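Local coordinates for glycoside hydrolase family protein (Novosphingobium sp. PP1Y, PDB 6Q2F) that probably hydrolyses terminal alpha-L-rhamnosidic bonds in glycosides and carries a bound sodium ion, at residues I71-E76 with P684-K689; T304-L309 with I318-V323; R522-D527 with L550-R555; L930-P933 with S938-I941. All coordinates share one frame; numbering follows the deposited sequence.

Interaction 1. Residues I71-E76 with P684-K689; sequences IRKDLE and PVDDKK
The carboxylate of Asp686 is the flat group here, and the ammonium of Lys73 meets it at OD2 on the syn side, 26° out of the carboxylate plane. Lys73 NZ lies 2.6 Å from Asp686 OD2, a hydrogen bond within a salt bridge, whereas OD1 of Asp686 stays 3.7 Å from the same nitrogen and instead pairs with Arg703. The two side chains cross at about a right angle, Lys73 running out extended beyond CG so that CE also comes within 3.5 Å of Asp686 OD2. Structurally, helix 68-81 follows the first strand, 56-62, of a closed eight-stranded parallel (beta/alpha)8 barrel of the TIM type, and the 684-689 loop follows the last, 674-677. The salt bridge lies where that last strand closes on the first, which is why segments over 600 residues apart meet. Lys73 NZ has a second carboxylate in Asp69, one turn earlier, and Asp74 also pairs with Arg703. Acids and bases thus alternate along Asp69, Lys73, Asp686, Arg703 and Asp74, which would probably favour the charged forms of Lys73 and Asp686. On the loop side, Lys689 NZ donates to Asp686 O at 3.1 Å, tilted 33° from the carbonyl plane.

Interaction 2. Residues T304-L309 with I318-V323; sequences TPIKAL and ISFAPV
Ile306 sets its CG1 anti to the carbonyl carbon, which divides its branches between two partners: CG2 goes to Phe320 and CD1 to Val323. Phe320 holds its ring at a chi1 of 33°, away from a staggered value, and the ring presents a face to Ile306. The evidence for a CH-pi contact is direct, since Ile306 CG2 stands 3.6 Å from the centroid of the Phe320 ring and 15° off its normal. Ile306 CD1 and Val323 CG2 meet tip to tip at 3.6 Å. Further along, Ile318 CD1 touches Leu309 CG at 3.6 Å, the two side chains crossing at about a right angle, while Lys307 slides past Ile318 in the opposite direction with its CD 3.8 Å from Ile318 CB. Replacing Ile318 with an alanine, which lacks CG1, CG2 and CD1, would probably open a gap against Leu309 and thin the packing on the Lys307 chain. Strands 303-308 and 316-325 belong to two different antiparallel sheets. The axes of 304-308 and 318-320 come within 8.0 Å at 132°, too far for backbone pairing: this is face-to-face packing of a beta sandwich, with Val323 following the corner at Ala321. Ile306 and Lys307 form a classic beta bulge opposite Leu294, so that both consecutive side chains turn toward the other sheet. Lys307 NZ makes a weak bond of 3.3 Å to Ser319 O, its salt bridge being with Asp380, which also accepts from Ser319 N. The chemistry is thus mainly apolar, with the lysine's charge carried past the hydrocarbon layer to a carboxylate at its margin.

Interaction 3. Residues R522-D527 with L550-R555; sequences RLRGYD and LYDYRR
Tyr526 OH donates to Asp552 OD2 over 2.5 Å, a very short hydrogen bond. That oxygen lies at the edge of the phenol ring, in its plane, while the ring and carboxylate planes are 65° apart. Asp552 OD2 also accepts from Asn830 N and OD1 from Ser829 OG, so both carboxylate oxygens are engaged in this buried place. Arg524 crosses this acid without pairing with it: its NE is 4.5 Å from Asp552 OD1, which sits well out of the guanidinium plane. Its salt bridge goes from NH1 to Asp559, further along helix 543-575. Bends at chi2 (-83°) and chi3 (78°) fold the Arg524 chain over that helix, with CD 3.4 Å from Asp552 O. The guanidinium is sandwiched between aliphatic groups, Arg555 CG 3.5 Å above one face and Leu523 CB 3.6 Å above the opposite one. A leucine in place of Arg524 would probably leave Asp559 without its charged mate and uncover the methylenes of Arg555. Helix 516-524 ends here: Gly525 has the positive phi that lets the chain turn away and deliver Tyr526 to the longer helix, which comes between barrel strands 497-502 and 579-582 in the chain. The contact thus packs a helix end on a long helix of the barrel domain. Arg524 NH2 and Arg555 NE are 3.7 Å apart, but the Asp559 carboxylate would probably offset the repulsion of these like charges.

Interaction 4. Residues L930-P933 with S938-I941; sequences LWHP and SEPI
Trp931 lays one face of its indole against Ser938, whose CB stands 3.8 Å from the centroid of the five-membered ring and 26° off the ring normal, a CH-pi contact. These two residues form a non-hydrogen-bonded antiparallel pair, with CA atoms only 4.3 Å apart. Their neighbours Leu930 and Glu939 form the hydrogen-bonded pair: Leu930 N donates to Glu939 O at 2.9 Å, and Glu939 N returns the bond to Leu930 O. On their face of the sheet the two side chains lie side by side, and Leu930 CD1 reaches Ile941 CD1 at 3.8 Å. A further polar link runs from His932 NE2 to Glu939 OE1, 2.6 Å long and nearly straight at 168°. The carboxylate oxygen is met nearly along its C-O axis and sits close to the imidazole plane, so the ring offers its edge. Glu939 gets there because its CG is anti to the backbone N (chi1 160°) and the chain beyond is extended. The bond from His932 holds OE1 in place and would probably favour the ionised carboxylate. Strand 961-967 flanks strand 926-932 on its other side, and Trp931 extends to Leu724 of helix 712-726 and to Phe46. Strands 926-932 and 937-946 form a beta hairpin, and this arrangement is its closing end within a large antiparallel sheet.

In the fold
The four contacts are far apart and none touches another. Interactions 2 and 3 are the closest pair, with centres 29 Å and nearest atoms about 11 Å apart; both fall, along the chain, inside the loop closed by interaction 1, although they lie on the opposite side of the chain's centre from it. Interaction 4 follows in series, its centre 38 Å from that of interaction 1 and 65 Å from that of interaction 2. The sodium ligands Asp503, Ser504, Glu583, Glu586 and Glu644 sit on or just after barrel strands 497-502, 579-582 and 642-649, whereas interaction 1 joins the helix after the first strand of that barrel to the loop after its last.

Interaction 1. Residues I71-E76 with P684-K689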
# COMPACT_ATOMS: atom_id res chain seq x y z
N ILE A 71 -26.13 -6.82 13.92
CA ILE A 71 -25.01 -6.06 14.43
C ILE A 71 -24.59 -6.58 15.80
O ILE A 71 -23.40 -6.77 16.09
CB ILE A 71 -25.37 -4.57 14.49
CG1 ILE A 71 -25.46 -3.98 13.08
CG2 ILE A 71 -24.35 -3.80 15.35
CD1 ILE A 71 -26.04 -2.56 13.04
N ARG A 72 -25.58 -6.83 16.66
CA ARG A 72 -25.29 -7.37 17.98
C ARG A 72 -24.64 -8.74 17.89
O ARG A 72 -23.64 -9.00 18.58
CB ARG A 72 -26.57 -7.44 18.81
CG ARG A 72 -26.48 -8.36 20.03
CD ARG A 72 -27.61 -7.99 21.02
NE ARG A 72 -27.30 -6.72 21.69
CZ ARG A 72 -28.18 -5.97 22.33
NH1 ARG A 72 -29.46 -6.32 22.39
NH2 ARG A 72 -27.77 -4.85 22.92
N LYS A 73 -25.20 -9.64 17.06
CA LYS A 73 -24.62 -10.98 16.93
C LYS A 73 -23.23 -10.93 16.31
O LYS A 73 -22.35 -11.71 16.69
CB LYS A 73 -25.55 -11.88 16.12
CG LYS A 73 -26.88 -12.16 16.81
CD LYS A 73 -27.93 -12.63 15.80
CE LYS A 73 -29.19 -13.11 16.50
NZ LYS A 73 -30.22 -13.56 15.50
N ASP A 74 -23.01 -10.03 15.34
CA ASP A 74 -21.65 -9.80 14.84
C ASP A 74 -20.71 -9.42 15.97
O ASP A 74 -19.63 -10.00 16.12
CB ASP A 74 -21.64 -8.69 13.80
CG ASP A 74 -22.18 -9.12 12.45
OD1 ASP A 74 -22.53 -10.31 12.29
OD2 ASP A 74 -22.23 -8.26 11.55
N LEU A 75 -21.08 -8.40 16.76
CA LEU A 75 -20.13 -7.89 17.73
C LEU A 75 -19.98 -8.84 18.91
O LEU A 75 -18.90 -8.93 19.51
CB LEU A 75 -20.54 -6.49 18.19
CG LEU A 75 -19.99 -5.34 17.33
CD1 LEU A 75 -20.43 -5.45 15.87
CD2 LEU A 75 -20.37 -3.99 17.92
N GLU A 76 -21.03 -9.59 19.24
CA GLU A 76 -20.89 -10.62 20.26
C GLU A 76 -20.00 -11.76 19.77
O GLU A 76 -19.24 -12.34 20.56
CB GLU A 76 -22.26 -11.16 20.69
CG GLU A 76 -23.11 -10.17 21.51
CD GLU A 76 -24.53 -10.65 21.70
OE1 GLU A 76 -25.17 -10.21 22.67
OE2 GLU A 76 -24.99 -11.47 20.89
N PRO A 684 -26.54 -9.63 8.37
CA PRO A 684 -27.81 -9.04 8.83
C PRO A 684 -28.87 -10.06 9.22
O PRO A 684 -29.75 -9.72 10.02
CB PRO A 684 -28.27 -8.22 7.63
CG PRO A 684 -27.80 -9.07 6.48
CD PRO A 684 -26.38 -9.47 6.92
N VAL A 685 -28.82 -11.28 8.67
CA VAL A 685 -29.81 -12.32 8.95
C VAL A 685 -29.06 -13.64 9.09
O VAL A 685 -28.02 -13.85 8.46
CB VAL A 685 -30.90 -12.40 7.85
CG1 VAL A 685 -31.66 -11.08 7.72
CG2 VAL A 685 -30.29 -12.74 6.51
N ASP A 686 -29.60 -14.54 9.91
CA ASP A 686 -28.87 -15.77 10.21
C ASP A 686 -29.08 -16.88 9.18
O ASP A 686 -28.20 -17.73 9.04
CB ASP A 686 -29.25 -16.29 11.61
CG ASP A 686 -28.94 -15.28 12.72
OD1 ASP A 686 -28.17 -14.33 12.47
OD2 ASP A 686 -29.46 -15.43 13.84
N ASP A 687 -30.20 -16.87 8.43
CA ASP A 687 -30.62 -18.05 7.67
C ASP A 687 -29.72 -18.33 6.48
O ASP A 687 -29.50 -19.49 6.13
CB ASP A 687 -32.07 -17.89 7.20
CG ASP A 687 -32.34 -16.52 6.54
OD1 ASP A 687 -31.40 -15.83 6.13
OD2 ASP A 687 -33.53 -16.14 6.43
N LYS A 688 -29.20 -17.29 5.83
CA LYS A 688 -28.42 -17.48 4.61
C LYS A 688 -26.96 -17.77 4.98
O LYS A 688 -26.25 -16.88 5.47
CB LYS A 688 -28.56 -16.27 3.70
CG LYS A 688 -29.88 -16.34 2.89
CD LYS A 688 -30.11 -15.14 2.02
CE LYS A 688 -31.40 -15.32 1.18
NZ LYS A 688 -32.62 -15.39 2.03
N LYS A 689 -26.53 -19.01 4.76
CA LYS A 689 -25.15 -19.40 5.09
C LYS A 689 -24.45 -19.89 3.82
O LYS A 689 -25.06 -20.61 3.04
CB LYS A 689 -25.12 -20.49 6.17
CG LYS A 689 -25.85 -20.13 7.45
CD LYS A 689 -26.21 -21.39 8.24
CE LYS A 689 -27.32 -21.11 9.25
NZ LYS A 689 -26.84 -20.17 10.31

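Interaction 2. Residues T304-L309 with I318-V323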
# COMPACT_ATOMS: atom_id res chain seq x y z
N THR A 304 13.58 5.81 -39.93
CA THR A 304 14.50 5.85 -38.80
C THR A 304 13.71 6.33 -37.59
O THR A 304 13.24 7.49 -37.58
CB THR A 304 15.69 6.77 -39.09
OG1 THR A 304 15.28 8.14 -38.99
CG2 THR A 304 16.22 6.53 -40.49
N PRO A 305 13.50 5.49 -36.57
CA PRO A 305 12.73 5.93 -35.41
C PRO A 305 13.36 7.14 -34.73
O PRO A 305 14.58 7.22 -34.56
CB PRO A 305 12.71 4.70 -34.49
CG PRO A 305 13.80 3.80 -35.01
CD PRO A 305 13.87 4.07 -36.48
N ILE A 306 12.51 8.09 -34.35
CA ILE A 306 12.94 9.29 -33.64
C ILE A 306 12.89 9.08 -32.13
O ILE A 306 13.89 9.28 -31.43
CB ILE A 306 12.08 10.49 -34.07
CG1 ILE A 306 12.34 10.83 -35.54
CG2 ILE A 306 12.35 11.69 -33.18
CD1 ILE A 306 11.43 11.91 -36.11
N LYS A 307 11.74 8.65 -31.62
CA LYS A 307 11.50 8.47 -30.20
C LYS A 307 10.16 7.78 -30.02
O LYS A 307 9.27 7.91 -30.87
CB LYS A 307 11.50 9.82 -29.45
CG LYS A 307 11.45 9.71 -27.93
CD LYS A 307 11.48 11.08 -27.28
CE LYS A 307 12.31 11.09 -26.02
NZ LYS A 307 12.66 12.49 -25.65
N ALA A 308 10.02 7.04 -28.93
CA ALA A 308 8.76 6.40 -28.59
C ALA A 308 7.90 7.33 -27.75
O ALA A 308 8.39 8.28 -27.12
CB ALA A 308 9.00 5.08 -27.85
N LEU A 309 6.60 7.05 -27.74
CA LEU A 309 5.63 7.84 -26.99
C LEU A 309 4.81 6.90 -26.12
O LEU A 309 3.99 6.13 -26.65
CB LEU A 309 4.70 8.63 -27.92
CG LEU A 309 5.28 9.70 -28.84
CD1 LEU A 309 5.76 9.11 -30.16
CD2 LEU A 309 4.26 10.80 -29.08
N ILE A 318 6.57 14.86 -26.82
CA ILE A 318 7.99 14.51 -26.82
C ILE A 318 8.70 15.56 -27.64
O ILE A 318 8.12 16.14 -28.57
CB ILE A 318 8.26 13.11 -27.39
CG1 ILE A 318 7.69 12.99 -28.80
CG2 ILE A 318 7.71 12.02 -26.46
CD1 ILE A 318 8.15 11.76 -29.55
N SER A 319 9.96 15.81 -27.31
CA SER A 319 10.80 16.74 -28.04
C SER A 319 12.14 16.07 -28.33
O SER A 319 12.57 15.18 -27.60
CB SER A 319 11.01 18.04 -27.26
OG SER A 319 11.70 18.99 -28.05
N PHE A 320 12.80 16.53 -29.39
CA PHE A 320 14.00 15.84 -29.85
C PHE A 320 14.86 16.79 -30.67
O PHE A 320 14.45 17.90 -31.00
CB PHE A 320 13.62 14.61 -30.68
CG PHE A 320 12.35 14.79 -31.47
CD1 PHE A 320 12.36 15.45 -32.69
CD2 PHE A 320 11.15 14.31 -30.98
CE1 PHE A 320 11.20 15.62 -33.41
CE2 PHE A 320 9.98 14.49 -31.70
CZ PHE A 320 10.01 15.14 -32.91
N ALA A 321 16.07 16.33 -30.97
CA ALA A 321 16.90 17.02 -31.94
C ALA A 321 16.18 17.09 -33.28
O ALA A 321 15.48 16.14 -33.65
CB ALA A 321 18.25 16.31 -32.08
N PRO A 322 16.32 18.18 -34.03
CA PRO A 322 15.47 18.39 -35.22
C PRO A 322 15.59 17.27 -36.24
O PRO A 322 16.59 16.54 -36.30
CB PRO A 322 15.98 19.72 -35.80
CG PRO A 322 16.68 20.39 -34.67
CD PRO A 322 17.26 19.30 -33.82
N VAL A 323 14.55 17.14 -37.05
CA VAL A 323 14.48 16.14 -38.11
C VAL A 323 13.94 16.79 -39.37
O VAL A 323 12.90 17.45 -39.34
CB VAL A 323 13.58 14.95 -37.70
CG1 VAL A 323 13.36 14.03 -38.88
CG2 VAL A 323 14.19 14.21 -36.53

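Interaction 3. Residues R522-D527 with L550-R555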
# COMPACT_ATOMS: atom_id res chain seq x y z
N ARG A 522 7.08 29.37 -0.43
CA ARG A 522 7.46 29.09 0.94
C ARG A 522 8.26 27.79 1.03
O ARG A 522 9.20 27.68 1.83
CB ARG A 522 6.23 29.03 1.84
CG ARG A 522 6.45 28.26 3.18
CD ARG A 522 5.14 28.12 3.98
NE ARG A 522 4.26 27.08 3.44
CZ ARG A 522 4.34 25.78 3.75
NH1 ARG A 522 5.28 25.35 4.59
NH2 ARG A 522 3.49 24.91 3.21
N LEU A 523 7.91 26.78 0.22
CA LEU A 523 8.54 25.47 0.35
C LEU A 523 9.79 25.33 -0.50
O LEU A 523 10.70 24.59 -0.11
CB LEU A 523 7.55 24.35 -0.01
CG LEU A 523 6.40 24.06 0.97
CD1 LEU A 523 5.23 23.31 0.30
CD2 LEU A 523 6.92 23.24 2.15
N ARG A 524 9.84 25.96 -1.68
CA ARG A 524 10.99 25.81 -2.57
C ARG A 524 11.93 27.01 -2.54
O ARG A 524 13.05 26.91 -3.05
CB ARG A 524 10.53 25.58 -4.01
CG ARG A 524 9.43 24.49 -4.16
CD ARG A 524 10.04 23.10 -4.21
NE ARG A 524 10.44 22.60 -2.90
CZ ARG A 524 9.63 21.92 -2.09
NH1 ARG A 524 8.37 21.69 -2.47
NH2 ARG A 524 10.07 21.46 -0.91
N GLY A 525 11.49 28.14 -2.00
CA GLY A 525 12.36 29.30 -1.86
C GLY A 525 12.49 30.20 -3.07
O GLY A 525 13.36 31.07 -3.05
N TYR A 526 11.68 30.02 -4.12
CA TYR A 526 11.73 30.93 -5.25
C TYR A 526 10.35 31.03 -5.90
O TYR A 526 9.47 30.20 -5.66
CB TYR A 526 12.78 30.52 -6.30
CG TYR A 526 12.55 29.19 -7.04
CD1 TYR A 526 12.87 27.98 -6.45
CD2 TYR A 526 12.04 29.16 -8.34
CE1 TYR A 526 12.68 26.76 -7.12
CE2 TYR A 526 11.84 27.95 -9.03
CZ TYR A 526 12.16 26.76 -8.41
OH TYR A 526 11.97 25.56 -9.09
N ASP A 527 10.18 32.07 -6.71
CA ASP A 527 8.91 32.40 -7.35
C ASP A 527 8.65 31.47 -8.54
O ASP A 527 9.44 31.43 -9.49
CB ASP A 527 8.96 33.86 -7.80
CG ASP A 527 7.61 34.40 -8.25
OD1 ASP A 527 6.65 33.61 -8.41
OD2 ASP A 527 7.52 35.63 -8.47
N LEU A 550 9.88 21.68 -12.78
CA LEU A 550 8.75 20.76 -12.72
C LEU A 550 8.90 19.79 -11.56
O LEU A 550 7.93 19.53 -10.84
CB LEU A 550 8.60 20.04 -14.07
CG LEU A 550 8.31 21.06 -15.19
CD1 LEU A 550 8.53 20.48 -16.59
CD2 LEU A 550 6.91 21.65 -15.06
N TYR A 551 10.12 19.28 -11.33
CA TYR A 551 10.40 18.52 -10.12
C TYR A 551 9.98 19.28 -8.87
O TYR A 551 9.31 18.73 -7.98
CB TYR A 551 11.90 18.17 -10.04
CG TYR A 551 12.31 17.58 -8.69
CD1 TYR A 551 12.71 18.39 -7.64
CD2 TYR A 551 12.27 16.20 -8.47
CE1 TYR A 551 13.07 17.86 -6.40
CE2 TYR A 551 12.64 15.66 -7.23
CZ TYR A 551 13.03 16.49 -6.20
OH TYR A 551 13.40 15.98 -4.97
N ASP A 552 10.39 20.55 -8.77
CA ASP A 552 10.02 21.39 -7.63
C ASP A 552 8.50 21.55 -7.53
O ASP A 552 7.94 21.63 -6.43
CB ASP A 552 10.69 22.77 -7.74
CG ASP A 552 12.18 22.72 -7.44
OD1 ASP A 552 12.59 21.76 -6.75
OD2 ASP A 552 12.92 23.63 -7.89
N TYR A 553 7.83 21.65 -8.68
CA TYR A 553 6.38 21.79 -8.66
C TYR A 553 5.73 20.50 -8.17
O TYR A 553 4.88 20.54 -7.28
CB TYR A 553 5.89 22.17 -10.06
CG TYR A 553 4.46 22.65 -10.08
CD1 TYR A 553 4.16 24.00 -9.90
CD2 TYR A 553 3.41 21.76 -10.29
CE1 TYR A 553 2.85 24.44 -9.93
CE2 TYR A 553 2.10 22.19 -10.31
CZ TYR A 553 1.83 23.54 -10.13
OH TYR A 553 0.53 23.99 -10.15
N ARG A 554 6.15 19.36 -8.72
CA ARG A 554 5.65 18.08 -8.23
C ARG A 554 5.94 17.91 -6.75
O ARG A 554 5.11 17.39 -6.00
CB ARG A 554 6.26 16.92 -9.03
CG ARG A 554 5.80 16.88 -10.50
CD ARG A 554 6.17 15.55 -11.15
NE ARG A 554 7.59 15.27 -10.96
CZ ARG A 554 8.55 15.77 -11.73
NH1 ARG A 554 8.26 16.57 -12.75
NH2 ARG A 554 9.81 15.47 -11.48
N ARG A 555 7.11 18.39 -6.31
CA ARG A 555 7.47 18.21 -4.91
C ARG A 555 6.58 19.06 -4.00
O ARG A 555 6.24 18.65 -2.88
CB ARG A 555 8.94 18.54 -4.70
CG ARG A 555 9.39 18.39 -3.26
CD ARG A 555 10.88 18.20 -3.17
NE ARG A 555 11.34 18.10 -1.78
CZ ARG A 555 12.55 17.70 -1.43
NH1 ARG A 555 13.43 17.36 -2.37
NH2 ARG A 555 12.88 17.63 -0.15

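Interaction 4. Residues L930-P933 with S938-I941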
# COMPACT_ATOMS: atom_id res chain seq x y z
N LEU A 930 12.09 -19.84 24.29
CA LEU A 930 11.13 -19.78 23.19
C LEU A 930 9.74 -19.46 23.73
O LEU A 930 9.28 -20.11 24.67
CB LEU A 930 11.07 -21.09 22.41
CG LEU A 930 12.36 -21.61 21.81
CD1 LEU A 930 12.10 -22.92 21.07
CD2 LEU A 930 12.98 -20.57 20.91
N TRP A 931 9.08 -18.48 23.13
CA TRP A 931 7.68 -18.17 23.43
C TRP A 931 6.83 -18.53 22.23
O TRP A 931 7.12 -18.11 21.11
CB TRP A 931 7.49 -16.69 23.78
CG TRP A 931 8.11 -16.28 25.07
CD1 TRP A 931 9.24 -16.79 25.65
CD2 TRP A 931 7.64 -15.25 25.96
NE1 TRP A 931 9.49 -16.15 26.84
CE2 TRP A 931 8.53 -15.20 27.05
CE3 TRP A 931 6.53 -14.38 25.94
CZ2 TRP A 931 8.36 -14.32 28.11
CZ3 TRP A 931 6.37 -13.50 27.00
CH2 TRP A 931 7.28 -13.47 28.07
N HIS A 932 5.77 -19.31 22.46
CA HIS A 932 4.96 -19.84 21.38
C HIS A 932 3.63 -19.10 21.33
O HIS A 932 2.86 -19.19 22.29
CB HIS A 932 4.72 -21.34 21.56
CG HIS A 932 5.97 -22.15 21.55
ND1 HIS A 932 6.61 -22.52 20.39
CD2 HIS A 932 6.67 -22.71 22.57
CE1 HIS A 932 7.66 -23.27 20.70
NE2 HIS A 932 7.72 -23.39 22.01
N PRO A 933 3.31 -18.38 20.26
CA PRO A 933 2.02 -17.67 20.22
C PRO A 933 0.82 -18.60 20.08
O PRO A 933 -0.30 -18.17 20.38
CB PRO A 933 2.15 -16.72 19.02
CG PRO A 933 3.26 -17.31 18.18
CD PRO A 933 4.22 -17.94 19.17
N SER A 938 5.95 -20.43 27.39
CA SER A 938 7.37 -20.33 27.12
C SER A 938 8.04 -21.65 27.46
O SER A 938 7.53 -22.46 28.24
CB SER A 938 8.02 -19.21 27.93
OG SER A 938 8.01 -19.53 29.30
N GLU A 939 9.20 -21.86 26.86
CA GLU A 939 9.89 -23.13 26.92
C GLU A 939 11.38 -22.84 27.01
O GLU A 939 11.87 -21.93 26.32
CB GLU A 939 9.55 -23.95 25.66
CG GLU A 939 10.49 -25.06 25.29
CD GLU A 939 10.15 -25.64 23.92
OE1 GLU A 939 9.37 -24.98 23.19
OE2 GLU A 939 10.64 -26.73 23.58
N PRO A 940 12.10 -23.54 27.88
CA PRO A 940 13.54 -23.35 27.97
C PRO A 940 14.25 -23.96 26.77
O PRO A 940 13.73 -24.84 26.08
CB PRO A 940 13.93 -24.08 29.26
CG PRO A 940 12.64 -24.55 29.89
CD PRO A 940 11.62 -24.58 28.80
N ILE A 941 15.46 -23.47 26.52
CA ILE A 941 16.21 -23.83 25.33
C ILE A 941 17.69 -23.87 25.69
O ILE A 941 18.13 -23.19 26.62
CB ILE A 941 15.88 -22.86 24.16
CG1 ILE A 941 16.25 -23.47 22.81
CG2 ILE A 941 16.53 -21.49 24.34
CD1 ILE A 941 15.28 -24.54 22.36